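SdbC (Legionella pneumophila subsp. pneumophila, PDB 4KSN) is a Legionella effector protein of unknown biochemical function, whose C-terminal domain assembles here as eight copies of a small antiparallel beta-sheet chain. Local coordinates at residues Leu17-Gly22 / Glu27-Lys32; Pro56-Ser59 / Ser63-Gln66; Ala42-Lys47 / Asp51-Pro56. The protein carries 1 engineered substitution. All coordinates share one frame; numbering follows the deposited sequence.

Contact 1: Leu17-Gly22 / Glu27-Lys32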
loop_
_atom_site.group_PDB
_atom_site.type_symbol
_atom_site.label_atom_id
_atom_site.label_comp_id
_atom_site.label_asym_id
_atom_site.label_seq_id
_atom_site.Cartn_x
_atom_site.Cartn_y
_atom_site.Cartn_z
ATOM N N LEU A 17 2.912 19.986 10.688
ATOM C CA LEU A 17 4.218 20.404 10.318
ATOM C C LEU A 17 4.287 21.898 10.637
ATOM O O LEU A 17 3.447 22.664 10.214
ATOM C CB LEU A 17 4.511 20.212 8.831
ATOM C CG LEU A 17 4.741 18.802 8.252
ATOM C CD1 LEU A 17 5.381 18.988 6.869
ATOM C CD2 LEU A 17 5.544 17.809 9.143
ATOM N N LYS A 18 5.384 22.289 11.292
ATOM C CA LYS A 18 5.549 23.683 11.672
ATOM C C LYS A 18 6.998 24.021 11.465
ATOM O O LYS A 18 7.839 23.234 11.709
ATOM C CB LYS A 18 5.052 23.944 13.119
ATOM C CG LYS A 18 3.590 23.810 13.329
ATOM C CD LYS A 18 3.207 23.871 14.806
ATOM C CE LYS A 18 1.716 23.834 15.046
ATOM N NZ LYS A 18 0.958 25.045 14.557
ATOM N N TYR A 19 7.280 25.190 10.911
ATOM C CA TYR A 19 8.674 25.550 10.609
ATOM C C TYR A 19 8.872 27.073 10.689
ATOM O O TYR A 19 8.005 27.859 10.371
ATOM C CB TYR A 19 9.137 25.005 9.260
ATOM C CG TYR A 19 8.433 25.583 8.057
ATOM C CD1 TYR A 19 8.914 26.715 7.408
ATOM C CD2 TYR A 19 7.299 24.960 7.525
ATOM C CE1 TYR A 19 8.236 27.271 6.312
ATOM C CE2 TYR A 19 6.649 25.472 6.430
ATOM C CZ TYR A 19 7.117 26.595 5.799
ATOM O OH TYR A 19 6.463 27.063 4.731
ATOM N N ASP A 20 10.025 27.457 11.205
ATOM C CA ASP A 20 10.392 28.870 11.302
ATOM C C ASP A 20 10.846 29.295 9.908
ATOM O O ASP A 20 11.629 28.591 9.255
ATOM C CB ASP A 20 11.508 29.024 12.342
ATOM C CG ASP A 20 12.146 30.419 12.335
ATOM O OD1 ASP A 20 11.416 31.431 12.375
ATOM O OD2 ASP A 20 13.381 30.439 12.278
ATOM N N THR A 21 10.278 30.388 9.446
ATOM C CA THR A 21 10.604 30.933 8.123
ATOM C C THR A 21 12.019 31.545 8.059
ATOM O O THR A 21 12.810 31.238 7.149
ATOM C CB THR A 21 9.575 31.987 7.749
ATOM O OG1 THR A 21 9.465 32.966 8.799
ATOM C CG2 THR A 21 8.205 31.304 7.542
ATOM N N GLY A 22 12.345 32.350 9.063
ATOM C CA GLY A 22 13.610 33.104 9.076
ATOM C C GLY A 22 13.300 34.575 9.085
ATOM O O GLY A 22 14.198 35.417 9.013
ATOM N N GLU A 27 5.215 28.827 10.167
ATOM C CA GLU A 27 4.124 28.450 9.298
ATOM C C GLU A 27 3.700 27.084 9.737
ATOM O O GLU A 27 4.562 26.300 10.142
ATOM C CB GLU A 27 4.575 28.401 7.822
ATOM C CG GLU A 27 5.171 29.713 7.287
ATOM C CD GLU A 27 4.154 30.789 7.150
ATOM O OE1 GLU A 27 3.041 30.756 7.771
ATOM O OE2 GLU A 27 4.430 31.699 6.341
ATOM N N SER A 28 2.400 26.826 9.651
ATOM C CA SER A 28 1.815 25.590 10.120
ATOM C C SER A 28 0.957 25.004 9.032
ATOM O O SER A 28 0.213 25.737 8.372
ATOM C CB SER A 28 0.893 25.893 11.312
ATOM O OG SER A 28 1.593 26.534 12.387
ATOM N N PHE A 29 0.969 23.665 8.946
ATOM C CA PHE A 29 0.273 22.971 7.867
ATOM C C PHE A 29 -0.210 21.648 8.460
ATOM O O PHE A 29 0.455 21.081 9.345
ATOM C CB PHE A 29 1.236 22.634 6.758
ATOM C CG PHE A 29 1.706 23.799 5.915
ATOM C CD1 PHE A 29 2.830 24.516 6.254
ATOM C CD2 PHE A 29 1.080 24.094 4.727
ATOM C CE1 PHE A 29 3.245 25.555 5.477
ATOM C CE2 PHE A 29 1.522 25.104 3.912
ATOM C CZ PHE A 29 2.608 25.867 4.303
ATOM N N ILE A 30 -1.350 21.182 7.980
ATOM C CA ILE A 30 -1.820 19.807 8.274
ATOM C C ILE A 30 -1.703 19.037 6.957
ATOM O O ILE A 30 -2.145 19.524 5.936
ATOM C CB ILE A 30 -3.234 19.796 8.904
ATOM C CG1 ILE A 30 -3.709 18.369 9.159
ATOM C CG2 ILE A 30 -4.282 20.490 8.102
ATOM C CD1 ILE A 30 -2.861 17.714 10.233
ATOM N N CYS A 31 -1.018 17.870 7.008
ATOM C CA CYS A 31 -0.362 17.304 5.858
ATOM C C CYS A 31 -0.637 15.788 5.745
ATOM O O CYS A 31 -0.664 15.059 6.757
ATOM C CB CYS A 31 1.141 17.437 5.971
ATOM S SG CYS A 31 1.624 19.172 6.318
ATOM N N LYS A 32 -0.757 15.348 4.511
ATOM C CA LYS A 32 -0.670 13.936 4.141
ATOM C C LYS A 32 0.687 13.707 3.459
ATOM O O LYS A 32 1.001 14.303 2.435
ATOM C CB LYS A 32 -1.832 13.612 3.234
ATOM C CG LYS A 32 -1.776 12.270 2.516
ATOM C CD LYS A 32 -2.025 11.131 3.468
ATOM C CE LYS A 32 -2.203 9.799 2.742
ATOM N NZ LYS A 32 -0.864 9.263 2.342
#
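Y19 and E27, K18 and S28, and L17 and F29 are cross-strand pairs of the beta hairpin built from strands 10-20 and 26-33. The axes of the strand segments 17-20 and 27-32 approach to 4.8 Å and run 160° apart in direction, as expected of antiparallel neighbours. Two hydrogen-bonded pairs fix the register: L17 and F29 exchange both N-H...O bonds, as do Y19 and E27, with L17 N to F29 O at 3.0 Å. Between them lies the non-hydrogen-bonded pair K18 and S28, where the lysine chain runs extended and bends at its last torsion to bring NZ within 2.7 Å of S28 OG, to which it donates. The other face carries L17, Y19, E27 and F29. Y19 holds CG between its backbone N and carbonyl carbon (chi1 65°), which lays the ring across to the partner strand. E27 CB then sits over one ring face, 4.0 Å from the Y19 centroid and 25° off the normal, a CH-pi contact offset toward the rim. Y19 CE2 meets F29 CE1 at 3.5 Å. Away from the turn, L17 CG reaches C31 SG at 3.7 Å. The polar ends of this face are met by the second subunit: Y19 OH bonds L57 O there, E27 OE1 makes a salt bridge to R55 and a hydrogen bond to Y33 OH, and E27 OE2 bonds L57 N of that chain. Strand 10-20 is central in the sheet, with K18 bonded through its backbone to S63 of strand 62-71, while F29 to K32 pair antiparallel with a strand of the second subunit, carrying the sheet across the interface.

Contact 2: Pro56-Ser59 / Ser63-Gln66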
loop_
_atom_site.group_PDB
_atom_site.type_symbol
_atom_site.label_atom_id
_atom_site.label_comp_id
_atom_site.label_asym_id
_atom_site.label_seq_id
_atom_site.Cartn_x
_atom_site.Cartn_y
_atom_site.Cartn_z
ATOM N N PRO A 56 7.983 9.648 7.228
ATOM C CA PRO A 56 8.934 10.564 6.649
ATOM C C PRO A 56 10.089 10.765 7.586
ATOM O O PRO A 56 9.918 10.701 8.804
ATOM C CB PRO A 56 8.129 11.880 6.511
ATOM C CG PRO A 56 7.082 11.790 7.554
ATOM C CD PRO A 56 6.752 10.329 7.674
ATOM N N LEU A 57 11.267 11.018 7.020
ATOM C CA LEU A 57 12.394 11.342 7.833
ATOM C C LEU A 57 12.129 12.738 8.331
ATOM O O LEU A 57 11.513 13.539 7.635
ATOM C CB LEU A 57 13.688 11.322 7.017
ATOM C CG LEU A 57 14.021 9.968 6.392
ATOM C CD1 LEU A 57 15.146 10.085 5.375
ATOM C CD2 LEU A 57 14.352 8.928 7.440
ATOM N N GLU A 58 12.657 13.050 9.505
ATOM C CA GLU A 58 12.498 14.377 10.091
ATOM C C GLU A 58 13.650 15.302 9.730
ATOM O O GLU A 58 14.782 14.855 9.515
ATOM C CB GLU A 58 12.419 14.224 11.606
ATOM C CG GLU A 58 11.340 13.233 12.041
ATOM C CD GLU A 58 10.724 13.548 13.395
ATOM O OE1 GLU A 58 9.692 12.922 13.728
ATOM O OE2 GLU A 58 11.263 14.406 14.121
ATOM N N SER A 59 13.374 16.589 9.693
ATOM C CA SER A 59 14.403 17.607 9.522
ATOM C C SER A 59 14.637 18.308 10.843
ATOM O O SER A 59 13.731 18.410 11.667
ATOM C CB SER A 59 13.927 18.667 8.528
ATOM O OG SER A 59 14.753 19.797 8.610
ATOM N N SER A 63 9.296 20.992 12.561
ATOM C CA SER A 63 8.666 20.228 13.642
ATOM C C SER A 63 7.562 19.354 13.023
ATOM O O SER A 63 6.759 19.867 12.280
ATOM C CB SER A 63 8.085 21.235 14.624
ATOM O OG SER A 63 7.080 20.700 15.447
ATOM N N LEU A 64 7.524 18.080 13.368
ATOM C CA LEU A 64 6.523 17.172 12.821
ATOM C C LEU A 64 5.912 16.429 13.981
ATOM O O LEU A 64 6.640 15.902 14.834
ATOM C CB LEU A 64 7.271 16.220 11.919
ATOM C CG LEU A 64 6.563 14.993 11.344
ATOM C CD1 LEU A 64 7.314 14.637 10.087
ATOM C CD2 LEU A 64 6.507 13.796 12.292
ATOM N N ARG A 65 4.594 16.414 14.060
ATOM C CA ARG A 65 3.888 15.567 14.968
ATOM C C ARG A 65 2.886 14.720 14.147
ATOM O O ARG A 65 2.248 15.234 13.260
ATOM C CB ARG A 65 3.091 16.390 15.983
ATOM C CG ARG A 65 3.986 17.174 16.986
ATOM C CD ARG A 65 4.821 16.207 17.847
ATOM N NE ARG A 65 4.059 15.054 18.382
ATOM C CZ ARG A 65 3.433 15.030 19.565
ATOM N NH1 ARG A 65 2.784 13.962 19.950
ATOM N NH2 ARG A 65 3.455 16.100 20.392
ATOM N N GLN A 66 2.801 13.458 14.464
ATOM C CA GLN A 66 1.966 12.521 13.730
ATOM C C GLN A 66 0.619 12.375 14.393
ATOM O O GLN A 66 0.499 12.221 15.631
ATOM C CB GLN A 66 2.668 11.170 13.646
ATOM C CG GLN A 66 1.964 10.173 12.731
ATOM C CD GLN A 66 2.720 8.868 12.596
ATOM O OE1 GLN A 66 3.929 8.833 12.752
ATOM N NE2 GLN A 66 2.022 7.810 12.285
HETATM O O HOH W 1 10.068 16.848 14.529
HETATM O O HOH W 2 8.063 13.760 15.687
#
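P56 and E58 meet L64 in a partly buried packing contact, assisted by water, between the last part of the long loop and strand 62-71, into which that loop leads. No direct hydrogen bond joins the segments, and the nearest CA pair, E58 and L64, is 7.1 Å apart. With chi1 at 171° the L64 branch swings away from its own N toward the loop, where CD1 and CD2 take different partners. L64 CD1 touches P56 CG at 3.8 Å, the proline following a cis peptide bond; L64 CD2 lies 3.6 Å from E58 OE1, with the glutamate crossing the leucine at about a right angle. In the three-stranded antiparallel sheet, 62-71 is an outer strand of this chain: S63 and R65 bond K18 and L16 of strand 10-20 through their backbones, whereas the backbone of L64 is served by water from the loop side. One water accepts from L64 N and donates to E58 OE2 at 2.7 Å; a second donates both to E58 OE1 and, at 2.7 Å, to L64 O. Both carboxylate oxygens are thus tied to one residue's backbone. L64 also packs on L17 of its own chain and on Y19 of the second subunit, whose F29 lies against P56.

Contact 3: Ala42-Lys47 / Asp51-Pro56. Engineered in segment 51-56: M53 (natural residue Leu).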
loop_
_atom_site.group_PDB
_atom_site.type_symbol
_atom_site.label_atom_id
_atom_site.label_comp_id
_atom_site.label_asym_id
_atom_site.label_seq_id
_atom_site.Cartn_x
_atom_site.Cartn_y
_atom_site.Cartn_z
ATOM N N ALA A 42 11.717 0.705 5.556
ATOM C CA ALA A 42 12.545 1.827 5.087
ATOM C C ALA A 42 13.856 1.915 5.862
ATOM O O ALA A 42 13.898 1.616 7.043
ATOM C CB ALA A 42 11.797 3.101 5.193
ATOM N N SER A 43 14.925 2.235 5.145
ATOM C CA SER A 43 16.261 2.206 5.727
ATOM C C SER A 43 17.009 3.449 5.310
ATOM O O SER A 43 16.490 4.303 4.611
ATOM C CB SER A 43 17.013 0.948 5.324
ATOM O OG SER A 43 17.364 0.905 3.952
ATOM N N HIS A 44 18.219 3.610 5.829
ATOM C CA HIS A 44 18.963 4.859 5.511
ATOM C C HIS A 44 19.213 5.028 4.002
ATOM O O HIS A 44 19.688 4.108 3.350
ATOM C CB HIS A 44 20.303 4.839 6.285
ATOM C CG HIS A 44 20.872 6.204 6.516
ATOM N ND1 HIS A 44 21.105 7.103 5.495
ATOM C CD2 HIS A 44 21.204 6.840 7.662
ATOM C CE1 HIS A 44 21.563 8.233 6.003
ATOM N NE2 HIS A 44 21.627 8.097 7.314
ATOM N N PRO A 45 18.921 6.212 3.442
ATOM C CA PRO A 45 19.141 6.443 2.042
ATOM C C PRO A 45 20.666 6.586 1.674
ATOM O O PRO A 45 21.001 6.462 0.512
ATOM C CB PRO A 45 18.435 7.783 1.791
ATOM C CG PRO A 45 18.356 8.445 3.101
ATOM C CD PRO A 45 18.296 7.370 4.106
ATOM N N GLN A 46 21.519 6.796 2.677
ATOM C CA GLN A 46 22.954 7.053 2.431
ATOM C C GLN A 46 23.883 6.087 3.117
ATOM O O GLN A 46 25.111 6.298 3.088
ATOM C CB GLN A 46 23.292 8.488 2.910
ATOM C CG GLN A 46 22.567 9.569 2.169
ATOM C CD GLN A 46 23.012 10.954 2.638
ATOM O OE1 GLN A 46 23.057 11.241 3.847
ATOM N NE2 GLN A 46 23.320 11.808 1.689
ATOM N N LYS A 47 23.361 5.004 3.719
ATOM C CA LYS A 47 24.198 4.042 4.408
ATOM C C LYS A 47 23.725 2.636 4.058
ATOM O O LYS A 47 22.559 2.441 3.726
ATOM C CB LYS A 47 24.122 4.212 5.905
ATOM C CG LYS A 47 24.577 5.592 6.351
ATOM C CD LYS A 47 24.828 5.625 7.835
ATOM C CE LYS A 47 25.507 6.945 8.200
ATOM N NZ LYS A 47 25.367 7.134 9.661
ATOM N N ASP A 51 19.143 -1.026 9.204
ATOM C CA ASP A 51 18.420 -0.581 10.362
ATOM C C ASP A 51 17.250 0.238 9.889
ATOM O O ASP A 51 17.367 1.067 8.975
ATOM C CB ASP A 51 19.267 0.283 11.295
ATOM C CG ASP A 51 20.262 -0.524 12.132
ATOM O OD1 ASP A 51 20.175 -1.759 12.235
ATOM O OD2 ASP A 51 21.131 0.123 12.732
ATOM N N GLU A 52 16.134 0.052 10.541
ATOM C CA GLU A 52 14.926 0.766 10.134
ATOM C C GLU A 52 15.005 2.267 10.363
ATOM O O GLU A 52 15.426 2.734 11.417
ATOM C CB GLU A 52 13.705 0.176 10.856
ATOM C CG GLU A 52 12.391 0.642 10.255
ATOM C CD GLU A 52 11.167 0.227 11.063
ATOM O OE1 GLU A 52 11.225 -0.778 11.827
ATOM O OE2 GLU A 52 10.138 0.901 10.888
HETATM N N MSE A 53 14.590 3.023 9.360
HETATM C CA MSE A 53 14.555 4.478 9.442
HETATM C C MSE A 53 13.222 4.945 8.892
HETATM O O MSE A 53 13.111 5.300 7.715
HETATM C CB MSE A 53 15.662 5.142 8.646
HETATM C CG MSE A 53 17.017 4.908 9.265
HETATM SE SE MSE A 53 17.819 6.656 9.574
HETATM C CE MSE A 53 17.408 7.526 7.927
ATOM N N PRO A 54 12.180 4.928 9.739
ATOM C CA PRO A 54 10.812 5.158 9.272
ATOM C C PRO A 54 10.653 6.501 8.556
ATOM O O PRO A 54 11.294 7.461 8.928
ATOM C CB PRO A 54 9.999 5.159 10.569
ATOM C CG PRO A 54 10.839 4.351 11.528
ATOM C CD PRO A 54 12.235 4.790 11.203
ATOM N N ARG A 55 9.830 6.511 7.527
ATOM C CA ARG A 55 9.488 7.709 6.772
ATOM C C ARG A 55 8.149 8.322 7.315
ATOM O O ARG A 55 7.282 7.590 7.765
ATOM C CB ARG A 55 9.331 7.306 5.311
ATOM C CG ARG A 55 10.630 6.762 4.655
ATOM C CD ARG A 55 11.847 7.624 4.882
ATOM N NE ARG A 55 12.896 7.333 3.881
ATOM C CZ ARG A 55 13.899 6.465 4.050
ATOM N NH1 ARG A 55 14.099 5.796 5.194
ATOM N NH2 ARG A 55 14.754 6.292 3.048
ATOM N N PRO A 56 7.983 9.648 7.228
ATOM C CA PRO A 56 8.934 10.564 6.649
ATOM C C PRO A 56 10.089 10.765 7.586
ATOM O O PRO A 56 9.918 10.701 8.804
ATOM C CB PRO A 56 8.129 11.880 6.511
ATOM C CG PRO A 56 7.082 11.790 7.554
ATOM C CD PRO A 56 6.752 10.329 7.674
HETATM O O HOH W 3 9.881 1.617 7.819
HETATM O O HOH W 4 19.493 1.953 7.850
#
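Backbones 42-45 and 51-55 run about 95° apart and come nearest at S43 and M53, whose CA atoms are 4.7 Å from each other. Both belong to the irregular loop between strands 26-33 and 62-71 of the SdbC C-terminal domain, and a nearly straight M53 N to A42 O bond of 2.8 Å pins them. A water adds a second tie, accepting from H44 N and donating to D51 O. R55, bent at chi2, makes the side-chain hydrogen bonds between the segments: S43 O lies in its guanidinium plane and accepts from R55 NH2 at 3.1 Å, nearly in line with the C=O, and from R55 NH1 at 2.9 Å, well above the carbonyl plane. A42 CB packs on R55 NH1 at 3.5 Å. R55 NH1 also bonds M53 O at 2.8 Å within its own segment, so the group is held against rotation; NH2 has a further partner in N38 of the sixth subunit. The fifth subunit brings K18 to S43 OG and R65 to D51. M53, an engineered selenomethionine, runs alongside H44 in the same direction and also touches P45 CD through CE. The imidazole is covered on opposite faces by K47 CG and M53 CE, and Q46 N donates to H44 ND1 at 2.9 Å. M53 CE stands 4.1 Å from the H44 ring centroid, 21° off the normal, in a CH-pi contact.

The contacts follow one another along the chain as hairpin (contact 1), long loop (contact 3) and loop-to-strand return (contact 2). Contacts 1 and 2, with centres 10 Å apart, both reach the same three-stranded sheet, contact 2 through its strand 62-71, and touch through L17 CD2 and L64 CB at 3.6 Å. Contact 3 shares P56 with contact 2, about 14 Å away between centres. Contacts 1 and 3 lie 23 Å apart between centres, on opposite sides of the chain's centre, without touching. Yet all three meet the second subunit. Assembly thus joins the hairpin of one copy to the loop of another, parts that lie apart within one chain.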